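Local atomic coordinates of A rubisco-like protein (Burkholderia fungorum, PDB entry 3NWR), a protein that is a rubisco-like relative of the rubisco large chain and probably acts as a lyase, its substrate left open here. Residues 160-165 with 400-405; 319-324 with 364-369; 358-363 with 423-428. One frame throughout, in Å; residues are numbered along the deposited sequence.

Interaction 1 (160-165 with 400-405). With SO4 (sulfate ion), chain C.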
loop_
_atom_site.group_PDB
_atom_site.type_symbol
_atom_site.label_atom_id
_atom_site.label_comp_id
_atom_site.label_asym_id
_atom_site.label_seq_id
_atom_site.Cartn_x
_atom_site.Cartn_y
_atom_site.Cartn_z
ATOM N N ASP A 160 -2.210 35.748 1.097
ATOM C CA ASP A 160 -3.628 35.960 0.783
ATOM C C ASP A 160 -3.950 35.555 -0.646
ATOM O O ASP A 160 -4.645 36.278 -1.372
ATOM C CB ASP A 160 -4.004 37.430 0.979
ATOM C CG ASP A 160 -3.996 37.846 2.440
ATOM O OD1 ASP A 160 -4.696 37.200 3.247
ATOM O OD2 ASP A 160 -3.289 38.818 2.778
ATOM N N ARG A 161 -3.421 34.403 -1.039
ATOM C CA ARG A 161 -3.641 33.815 -2.358
ATOM C C ARG A 161 -3.123 32.385 -2.267
ATOM O O ARG A 161 -2.414 32.056 -1.321
ATOM C CB ARG A 161 -2.860 34.556 -3.438
ATOM C CG ARG A 161 -1.348 34.604 -3.217
ATOM C CD ARG A 161 -0.653 35.171 -4.441
ATOM N NE ARG A 161 0.797 35.257 -4.280
ATOM C CZ ARG A 161 1.636 34.256 -4.528
ATOM N NH1 ARG A 161 1.172 33.073 -4.931
ATOM N NH2 ARG A 161 2.940 34.442 -4.373
ATOM N N PRO A 162 -3.462 31.533 -3.239
ATOM C CA PRO A 162 -2.872 30.190 -3.189
ATOM C C PRO A 162 -1.391 30.230 -3.523
ATOM O O PRO A 162 -0.886 31.187 -4.112
ATOM C CB PRO A 162 -3.613 29.443 -4.297
ATOM C CG PRO A 162 -4.913 30.162 -4.423
ATOM C CD PRO A 162 -4.542 31.611 -4.237
ATOM N N MET A 163 -0.691 29.168 -3.147
ATOM C CA MET A 163 0.694 28.997 -3.553
ATOM C C MET A 163 0.693 28.292 -4.901
ATOM O O MET A 163 -0.057 27.325 -5.102
ATOM C CB MET A 163 1.452 28.193 -2.488
ATOM C CG MET A 163 1.626 28.986 -1.189
ATOM S SD MET A 163 1.405 28.072 0.347
ATOM C CE MET A 163 -0.382 27.884 0.390
ATOM N N ILE A 164 1.517 28.778 -5.826
ATOM C CA ILE A 164 1.536 28.278 -7.193
ATOM C C ILE A 164 2.775 27.424 -7.378
ATOM O O ILE A 164 3.889 27.870 -7.090
ATOM C CB ILE A 164 1.572 29.428 -8.220
ATOM C CG1 ILE A 164 0.477 30.472 -7.921
ATOM C CG2 ILE A 164 1.476 28.877 -9.634
ATOM C CD1 ILE A 164 -0.937 29.917 -7.834
ATOM N N GLY A 165 2.586 26.196 -7.845
ATOM C CA GLY A 165 3.693 25.273 -7.987
ATOM C C GLY A 165 3.825 24.698 -9.380
ATOM O O GLY A 165 2.911 24.786 -10.206
ATOM N N GLN A 400 -3.092 36.107 -12.290
ATOM C CA GLN A 400 -4.192 36.991 -12.698
ATOM C C GLN A 400 -5.550 36.303 -12.551
ATOM O O GLN A 400 -6.525 36.919 -12.113
ATOM C CB GLN A 400 -3.983 37.468 -14.133
ATOM C CG GLN A 400 -2.920 38.549 -14.251
ATOM C CD GLN A 400 -2.518 38.824 -15.686
ATOM O OE1 GLN A 400 -2.869 38.076 -16.599
ATOM N NE2 GLN A 400 -1.757 39.901 -15.892
ATOM N N ALA A 401 -5.612 35.017 -12.893
ATOM C CA ALA A 401 -6.837 34.251 -12.681
ATOM C C ALA A 401 -7.213 34.226 -11.198
ATOM O O ALA A 401 -8.374 34.413 -10.839
ATOM C CB ALA A 401 -6.687 32.831 -13.221
ATOM N N TRP A 402 -6.232 33.978 -10.332
ATOM C CA TRP A 402 -6.501 33.990 -8.899
ATOM C C TRP A 402 -6.957 35.363 -8.397
ATOM O O TRP A 402 -7.902 35.451 -7.612
ATOM C CB TRP A 402 -5.296 33.454 -8.106
ATOM C CG TRP A 402 -5.268 31.958 -8.169
ATOM C CD1 TRP A 402 -4.393 31.173 -8.863
ATOM C CD2 TRP A 402 -6.203 31.066 -7.550
ATOM N NE1 TRP A 402 -4.718 29.844 -8.703
ATOM C CE2 TRP A 402 -5.821 29.750 -7.898
ATOM C CE3 TRP A 402 -7.315 31.250 -6.720
ATOM C CZ2 TRP A 402 -6.522 28.630 -7.463
ATOM C CZ3 TRP A 402 -8.017 30.133 -6.289
ATOM C CH2 TRP A 402 -7.606 28.834 -6.650
ATOM N N ALA A 403 -6.306 36.425 -8.860
ATOM C CA ALA A 403 -6.728 37.779 -8.503
ATOM C C ALA A 403 -8.188 38.021 -8.907
ATOM O O ALA A 403 -8.974 38.587 -8.142
ATOM C CB ALA A 403 -5.813 38.799 -9.144
ATOM N N ALA A 404 -8.549 37.567 -10.104
ATOM C CA ALA A 404 -9.917 37.720 -10.599
ATOM C C ALA A 404 -10.934 37.021 -9.706
ATOM O O ALA A 404 -11.921 37.615 -9.269
ATOM C CB ALA A 404 -10.020 37.197 -12.023
ATOM N N VAL A 405 -10.705 35.744 -9.417
ATOM C CA VAL A 405 -11.717 35.003 -8.665
ATOM C C VAL A 405 -11.837 35.506 -7.231
ATOM O O VAL A 405 -12.925 35.523 -6.658
ATOM C CB VAL A 405 -11.514 33.466 -8.723
ATOM C CG1 VAL A 405 -11.352 33.025 -10.167
ATOM C CG2 VAL A 405 -10.311 33.030 -7.881
HETATM S S SO4 C . 4.961 37.437 -4.996
HETATM O O1 SO4 C . 4.236 38.501 -5.680
HETATM O O2 SO4 C . 4.230 37.066 -3.786
HETATM O O3 SO4 C . 6.298 37.911 -4.644
HETATM O O4 SO4 C . 5.059 36.286 -5.884
#

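Interaction 2 (319-324 with 364-369). With SO4 (sulfate ion), chain B.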
loop_
_atom_site.group_PDB
_atom_site.type_symbol
_atom_site.label_atom_id
_atom_site.label_comp_id
_atom_site.label_asym_id
_atom_site.label_seq_id
_atom_site.Cartn_x
_atom_site.Cartn_y
_atom_site.Cartn_z
ATOM N N HIS A 319 -5.492 15.488 -6.833
ATOM C CA HIS A 319 -5.604 15.565 -8.285
ATOM C C HIS A 319 -6.321 16.858 -8.662
ATOM O O HIS A 319 -6.107 17.854 -7.979
ATOM C CB HIS A 319 -6.134 14.258 -8.879
ATOM C CG HIS A 319 -5.130 13.146 -8.783
ATOM N ND1 HIS A 319 -5.328 11.898 -9.333
ATOM C CD2 HIS A 319 -3.903 13.112 -8.205
ATOM C CE1 HIS A 319 -4.271 11.141 -9.095
ATOM N NE2 HIS A 319 -3.390 11.854 -8.412
ATOM N N GLY A 320 -7.116 16.903 -9.726
ATOM C CA GLY A 320 -7.567 18.216 -10.168
ATOM C C GLY A 320 -8.873 18.269 -10.919
ATOM O O GLY A 320 -9.255 17.306 -11.579
ATOM N N LEU A 321 -9.547 19.411 -10.827
ATOM C CA LEU A 321 -10.772 19.638 -11.584
ATOM C C LEU A 321 -10.449 19.744 -13.070
ATOM O O LEU A 321 -9.465 20.373 -13.456
ATOM C CB LEU A 321 -11.460 20.908 -11.084
ATOM C CG LEU A 321 -11.853 20.827 -9.608
ATOM C CD1 LEU A 321 -12.468 22.135 -9.160
ATOM C CD2 LEU A 321 -12.792 19.644 -9.341
ATOM N N ALA A 322 -11.277 19.104 -13.892
ATOM C CA ALA A 322 -11.048 19.028 -15.331
ATOM C C ALA A 322 -9.668 18.453 -15.631
ATOM O O ALA A 322 -9.021 18.841 -16.599
ATOM C CB ALA A 322 -11.203 20.412 -15.978
ATOM N N GLY A 323 -9.221 17.518 -14.802
ATOM C CA GLY A 323 -7.873 16.997 -14.945
ATOM C C GLY A 323 -7.729 15.984 -16.061
ATOM O O GLY A 323 -8.700 15.660 -16.751
ATOM N N LYS A 324 -6.509 15.481 -16.233
ATOM C CA LYS A 324 -6.225 14.489 -17.265
ATOM C C LYS A 324 -6.240 13.060 -16.711
ATOM O O LYS A 324 -6.152 12.101 -17.468
ATOM C CB LYS A 324 -4.882 14.794 -17.937
ATOM C CG LYS A 324 -4.849 16.170 -18.595
ATOM C CD LYS A 324 -3.515 16.462 -19.270
ATOM C CE LYS A 324 -3.527 17.854 -19.885
ATOM N NZ LYS A 324 -2.321 18.110 -20.724
ATOM N N VAL A 364 -9.056 27.666 -12.414
ATOM C CA VAL A 364 -8.958 28.402 -11.161
ATOM C C VAL A 364 -10.322 28.659 -10.507
ATOM O O VAL A 364 -10.486 28.469 -9.310
ATOM C CB VAL A 364 -8.197 29.718 -11.375
ATOM C CG1 VAL A 364 -8.373 30.658 -10.181
ATOM C CG2 VAL A 364 -6.721 29.420 -11.641
ATOM N N GLN A 365 -11.305 29.099 -11.287
ATOM C CA GLN A 365 -12.621 29.363 -10.710
ATOM C C GLN A 365 -13.211 28.132 -10.009
ATOM O O GLN A 365 -13.707 28.226 -8.884
ATOM C CB GLN A 365 -13.594 29.867 -11.778
ATOM C CG GLN A 365 -14.955 30.269 -11.204
ATOM C CD GLN A 365 -14.887 31.550 -10.395
ATOM O OE1 GLN A 365 -15.020 31.546 -9.168
ATOM N NE2 GLN A 365 -14.669 32.652 -11.079
ATOM N N ALA A 366 -13.184 26.994 -10.693
ATOM C CA ALA A 366 -13.753 25.772 -10.137
ATOM C C ALA A 366 -12.996 25.362 -8.877
ATOM O O ALA A 366 -13.584 24.885 -7.901
ATOM C CB ALA A 366 -13.716 24.659 -11.160
ATOM N N THR A 367 -11.690 25.579 -8.893
ATOM C CA THR A 367 -10.857 25.224 -7.748
ATOM C C THR A 367 -11.196 26.096 -6.539
ATOM O O THR A 367 -11.373 25.593 -5.432
ATOM C CB THR A 367 -9.367 25.328 -8.112
ATOM O OG1 THR A 367 -9.077 24.388 -9.151
ATOM C CG2 THR A 367 -8.476 25.014 -6.903
ATOM N N PHE A 368 -11.299 27.406 -6.764
ATOM C CA PHE A 368 -11.651 28.350 -5.712
ATOM C C PHE A 368 -13.010 27.993 -5.122
ATOM O O PHE A 368 -13.195 27.995 -3.903
ATOM C CB PHE A 368 -11.670 29.772 -6.289
ATOM C CG PHE A 368 -11.854 30.857 -5.261
ATOM C CD1 PHE A 368 -11.078 30.894 -4.113
ATOM C CD2 PHE A 368 -12.780 31.873 -5.470
ATOM C CE1 PHE A 368 -11.240 31.911 -3.176
ATOM C CE2 PHE A 368 -12.940 32.893 -4.538
ATOM C CZ PHE A 368 -12.171 32.910 -3.395
ATOM N N ASP A 369 -13.959 27.678 -5.996
ATOM C CA ASP A 369 -15.308 27.350 -5.552
ATOM C C ASP A 369 -15.364 26.011 -4.804
ATOM O O ASP A 369 -16.181 25.838 -3.905
ATOM C CB ASP A 369 -16.277 27.389 -6.736
ATOM C CG ASP A 369 -16.504 28.802 -7.253
ATOM O OD1 ASP A 369 -16.197 29.769 -6.520
ATOM O OD2 ASP A 369 -16.993 28.955 -8.392
HETATM S S SO4 B . -0.465 19.124 -17.644
HETATM O O1 SO4 B . 0.853 19.718 -17.429
HETATM O O2 SO4 B . -1.463 20.169 -17.844
HETATM O O3 SO4 B . -0.827 18.322 -16.480
HETATM O O4 SO4 B . -0.421 18.257 -18.817
HETATM O O HOH W 1 -8.326 21.721 -9.685
#

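Interaction 3 (358-363 with 423-428). With SO4 (sulfate ion), chain B.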
loop_
_atom_site.group_PDB
_atom_site.type_symbol
_atom_site.label_atom_id
_atom_site.label_comp_id
_atom_site.label_asym_id
_atom_site.label_seq_id
_atom_site.Cartn_x
_atom_site.Cartn_y
_atom_site.Cartn_z
ATOM N N GLY A 358 -3.461 19.038 -15.583
ATOM C CA GLY A 358 -4.154 19.913 -16.518
ATOM C C GLY A 358 -4.629 21.217 -15.900
ATOM O O GLY A 358 -5.594 21.825 -16.374
ATOM N N GLN A 359 -3.957 21.658 -14.844
ATOM C CA GLN A 359 -4.353 22.885 -14.170
ATOM C C GLN A 359 -3.779 24.114 -14.860
ATOM O O GLN A 359 -2.624 24.128 -15.289
ATOM C CB GLN A 359 -3.932 22.854 -12.703
ATOM C CG GLN A 359 -4.584 21.708 -11.928
ATOM C CD GLN A 359 -6.097 21.725 -12.055
ATOM O OE1 GLN A 359 -6.757 22.648 -11.572
ATOM N NE2 GLN A 359 -6.655 20.696 -12.689
ATOM N N TRP A 360 -4.596 25.152 -14.960
ATOM C CA TRP A 360 -4.180 26.383 -15.612
ATOM C C TRP A 360 -5.178 27.480 -15.252
ATOM O O TRP A 360 -6.054 27.272 -14.408
ATOM C CB TRP A 360 -4.080 26.174 -17.131
ATOM C CG TRP A 360 -5.397 25.938 -17.813
ATOM C CD1 TRP A 360 -6.191 24.829 -17.718
ATOM C CD2 TRP A 360 -6.061 26.832 -18.717
ATOM N NE1 TRP A 360 -7.313 24.980 -18.505
ATOM C CE2 TRP A 360 -7.259 26.205 -19.118
ATOM C CE3 TRP A 360 -5.763 28.107 -19.212
ATOM C CZ2 TRP A 360 -8.153 26.809 -20.001
ATOM C CZ3 TRP A 360 -6.660 28.708 -20.082
ATOM C CH2 TRP A 360 -7.836 28.059 -20.465
ATOM N N ALA A 361 -5.052 28.654 -15.865
ATOM C CA ALA A 361 -5.979 29.741 -15.542
ATOM C C ALA A 361 -7.430 29.278 -15.582
ATOM O O ALA A 361 -8.229 29.641 -14.723
ATOM C CB ALA A 361 -5.780 30.919 -16.487
ATOM N N GLY A 362 -7.758 28.462 -16.579
ATOM C CA GLY A 362 -9.125 28.026 -16.795
ATOM C C GLY A 362 -9.708 27.038 -15.795
ATOM O O GLY A 362 -10.886 26.693 -15.891
ATOM N N THR A 363 -8.901 26.557 -14.849
ATOM C CA THR A 363 -9.433 25.698 -13.791
ATOM C C THR A 363 -9.432 26.393 -12.430
ATOM O O THR A 363 -9.800 25.803 -11.412
ATOM C CB THR A 363 -8.650 24.370 -13.669
ATOM O OG1 THR A 363 -7.277 24.655 -13.353
ATOM C CG2 THR A 363 -8.708 23.595 -14.970
ATOM N N ARG A 423 -4.397 35.968 -23.210
ATOM C CA ARG A 423 -3.639 35.099 -24.107
ATOM C C ARG A 423 -3.738 33.625 -23.703
ATOM O O ARG A 423 -3.826 32.743 -24.546
ATOM C CB ARG A 423 -2.174 35.539 -24.149
ATOM C CG ARG A 423 -1.946 36.865 -24.844
ATOM C CD ARG A 423 -2.100 36.708 -26.343
ATOM N NE ARG A 423 -1.094 35.803 -26.896
ATOM C CZ ARG A 423 0.057 36.202 -27.427
ATOM N NH1 ARG A 423 0.352 37.494 -27.476
ATOM N NH2 ARG A 423 0.914 35.310 -27.910
ATOM N N ALA A 424 -3.723 33.361 -22.401
ATOM C CA ALA A 424 -3.858 31.997 -21.914
ATOM C C ALA A 424 -5.220 31.418 -22.284
ATOM O O ALA A 424 -5.320 30.288 -22.764
ATOM C CB ALA A 424 -3.663 31.962 -20.407
ATOM N N LEU A 425 -6.275 32.194 -22.064
ATOM C CA LEU A 425 -7.623 31.691 -22.324
ATOM C C LEU A 425 -7.808 31.370 -23.801
ATOM O O LEU A 425 -8.464 30.393 -24.158
ATOM C CB LEU A 425 -8.667 32.699 -21.849
ATOM C CG LEU A 425 -8.705 32.907 -20.329
ATOM C CD1 LEU A 425 -9.634 34.056 -19.950
ATOM C CD2 LEU A 425 -9.113 31.615 -19.612
ATOM N N ALA A 426 -7.218 32.196 -24.657
ATOM C CA ALA A 426 -7.301 31.982 -26.097
ATOM C C ALA A 426 -6.493 30.761 -26.543
ATOM O O ALA A 426 -6.927 29.990 -27.400
ATOM C CB ALA A 426 -6.832 33.228 -26.839
ATOM N N PHE A 427 -5.316 30.588 -25.948
ATOM C CA PHE A 427 -4.394 29.533 -26.364
ATOM C C PHE A 427 -4.797 28.143 -25.880
ATOM O O PHE A 427 -4.826 27.185 -26.657
ATOM C CB PHE A 427 -2.976 29.858 -25.897
ATOM C CG PHE A 427 -1.961 28.819 -26.283
ATOM C CD1 PHE A 427 -1.375 28.838 -27.539
ATOM C CD2 PHE A 427 -1.584 27.830 -25.391
ATOM C CE1 PHE A 427 -0.440 27.886 -27.899
ATOM C CE2 PHE A 427 -0.651 26.875 -25.744
ATOM C CZ PHE A 427 -0.077 26.905 -26.998
ATOM N N PHE A 428 -5.094 28.028 -24.591
ATOM C CA PHE A 428 -5.456 26.741 -24.011
ATOM C C PHE A 428 -6.934 26.437 -24.231
ATOM O O PHE A 428 -7.370 25.301 -24.046
ATOM C CB PHE A 428 -5.124 26.702 -22.512
ATOM C CG PHE A 428 -3.656 26.839 -22.207
ATOM C CD1 PHE A 428 -2.786 25.786 -22.435
ATOM C CD2 PHE A 428 -3.151 28.015 -21.678
ATOM C CE1 PHE A 428 -1.439 25.908 -22.152
ATOM C CE2 PHE A 428 -1.805 28.139 -21.384
ATOM C CZ PHE A 428 -0.949 27.080 -21.627
HETATM S S SO4 B . -0.465 19.124 -17.644
HETATM O O1 SO4 B . 0.853 19.718 -17.429
HETATM O O2 SO4 B . -1.463 20.169 -17.844
HETATM O O3 SO4 B . -0.827 18.322 -16.480
HETATM O O4 SO4 B . -0.421 18.257 -18.817
#

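Interaction 1 (160-165 with 400-405)
The seam where a TIM barrel closes, between strand 163-165 and helix 391-407, is filled by P162 and I164 meeting the indole of W402. P162 does most of the touching. Its ring carbon CG stands almost exactly over the six-membered ring of W402, 3.4 Å from the centroid and only 7° off the ring normal, a CH-pi contact over the face. CG approaches CE3 to 3.5 Å, and CD of the same proline lies over the side of the indole nearer its root. I164 meets a different part of the indole: its CD1 comes obliquely to within 3.8 Å of W402 CD1, at the pyrrole end. W402 reaches both because its CG lies beside the backbone N, anti to the carbonyl carbon (chi1 -78°), and carries the indole off the helix toward the strand. F378 of the adjacent strand packs edge-to-face with W402, and V364 and F368 of helix 364-371 also touch it.

R161, just before P162, has a polar role. Its NH2 gives a nearly straight bond to O2 of a sulfate ion, 3.0 Å long and close to the guanidinium plane, while its NH1 makes a bent, weak bond to P162 O and a salt bridge to D192. R228 and R399 hold the same sulfate, which probably came from the crystallisation liquor.

No hydrogen bond joins the two segments, and the buried W402 NE1 has no polar partner in the model. The contact of P162 and I164 with W402 therefore rests on shape and dispersion, the proline ring hydrogens probably drawn to the pi cloud. Polar links to helix 391-407 run beside it, from D160 O to Q406 and through the sulfate to R399; D192 and the sulfate probably balance the positive charge of R161.

Interaction 2 (319-324 with 364-369)
L321 points at the first turns of helix 364-371 and touches them with a single methyl. With its CG beside the backbone N (chi1 -61°) and CD1 extended away from CA (chi2 177°), the leucine reaches straight across. CD1 lies 3.2 Å from A366 O and 3.5 Å from A366 CB, so it rests on the helix backbone as much as on the alanine methyl. V332 and I333 of helix 329-340 also touch L321.

Beside this apolar touch runs a polar bridge. L321 N donates to a water at 2.9 Å, and that water in turn donates to T367 OG1 at 2.8 Å. The same hydroxyl is bonded to T363 O, one turn back. L321 and A322 occupy the corners of a type II turn from G320 to G323, closed by a weak backbone bond. Beyond the turn, the extended chain of K324 brings NZ to 2.7 Å from O4 of a sulfate ion, which G358 N and G382 N also bind.

The loop, which follows the sixth barrel strand, probably corresponds to loop 6 of rubisco, and the sulfate site resembles a phosphate site of rubisco formed by its barrel loops.

Interaction 3 (358-363 with 423-428)
W360 is the bump of this contact, and the end of helix 419-427, with the residue after it, supplies the hollow. A424, L425 and F428 line it. F428 CB lies over one face of the indole, 3.5 Å from the centroid of the six-membered ring and 12° off its normal, a CH-pi contact. The opposite face is covered by the tryptophan's own loop: G362 N sits 3.1 Å above the plane, over the ring centre. The indole is thus sandwiched between a backbone turn and a phenylalanine methylene. W360 folds over its own turn because CG stands between the backbone N and the carbonyl carbon (chi1 68°), while T363 N bonds back to W360 O. G362, having no side chain, lets the ring lie this close.

The CZ3 end of the indole reaches deepest, CZ3 lying 3.4 Å from A424 O and 3.8 Å from L425 CD2, the leucine crossing the tryptophan at about a right angle. The F428 ring runs past the indole obliquely, planes at 49° and centroids 5.2 Å apart, with CD2 3.6 Å from W360 CE3. One face of the F428 ring is covered in turn by F427 CD2. A glycerol, probably from the crystallisation liquor, lies about 3 Å from the W360 side chain.

At the other end of the loop, G358 N binds the sulfate also held by K324 and G382. The loop leads from strand 352-355 into helix 364-371, and helix 391-407 borders both partners, touching A361 through A401 and A424 through S397; the contact thereby brings the last modelled residues against the loop that follows strand 352-355.

How the interactions relate
Following the chain, 160-165 leads into and includes the first barrel strand and meets 400-405, on helix 391-407, some 235 residues later, so interaction 1 closes the longest loop and joins the beginning of the barrel to its end. Interaction 2, between 319-324 and 364-369, lies wholly within that span. Interaction 3 starts at 358-363, inside both loops, and ends at 423-428, beyond both, so it crosses each of them. Helix 364-371 lies against helix 391-407 and so links interactions 1 and 2. Interactions 2 and 3 meet where Q359 NE2 probably bonds L321 O, and they share one sulfate; the loop 358-363 also touches helix 391-407, bringing interaction 3 beside interaction 1.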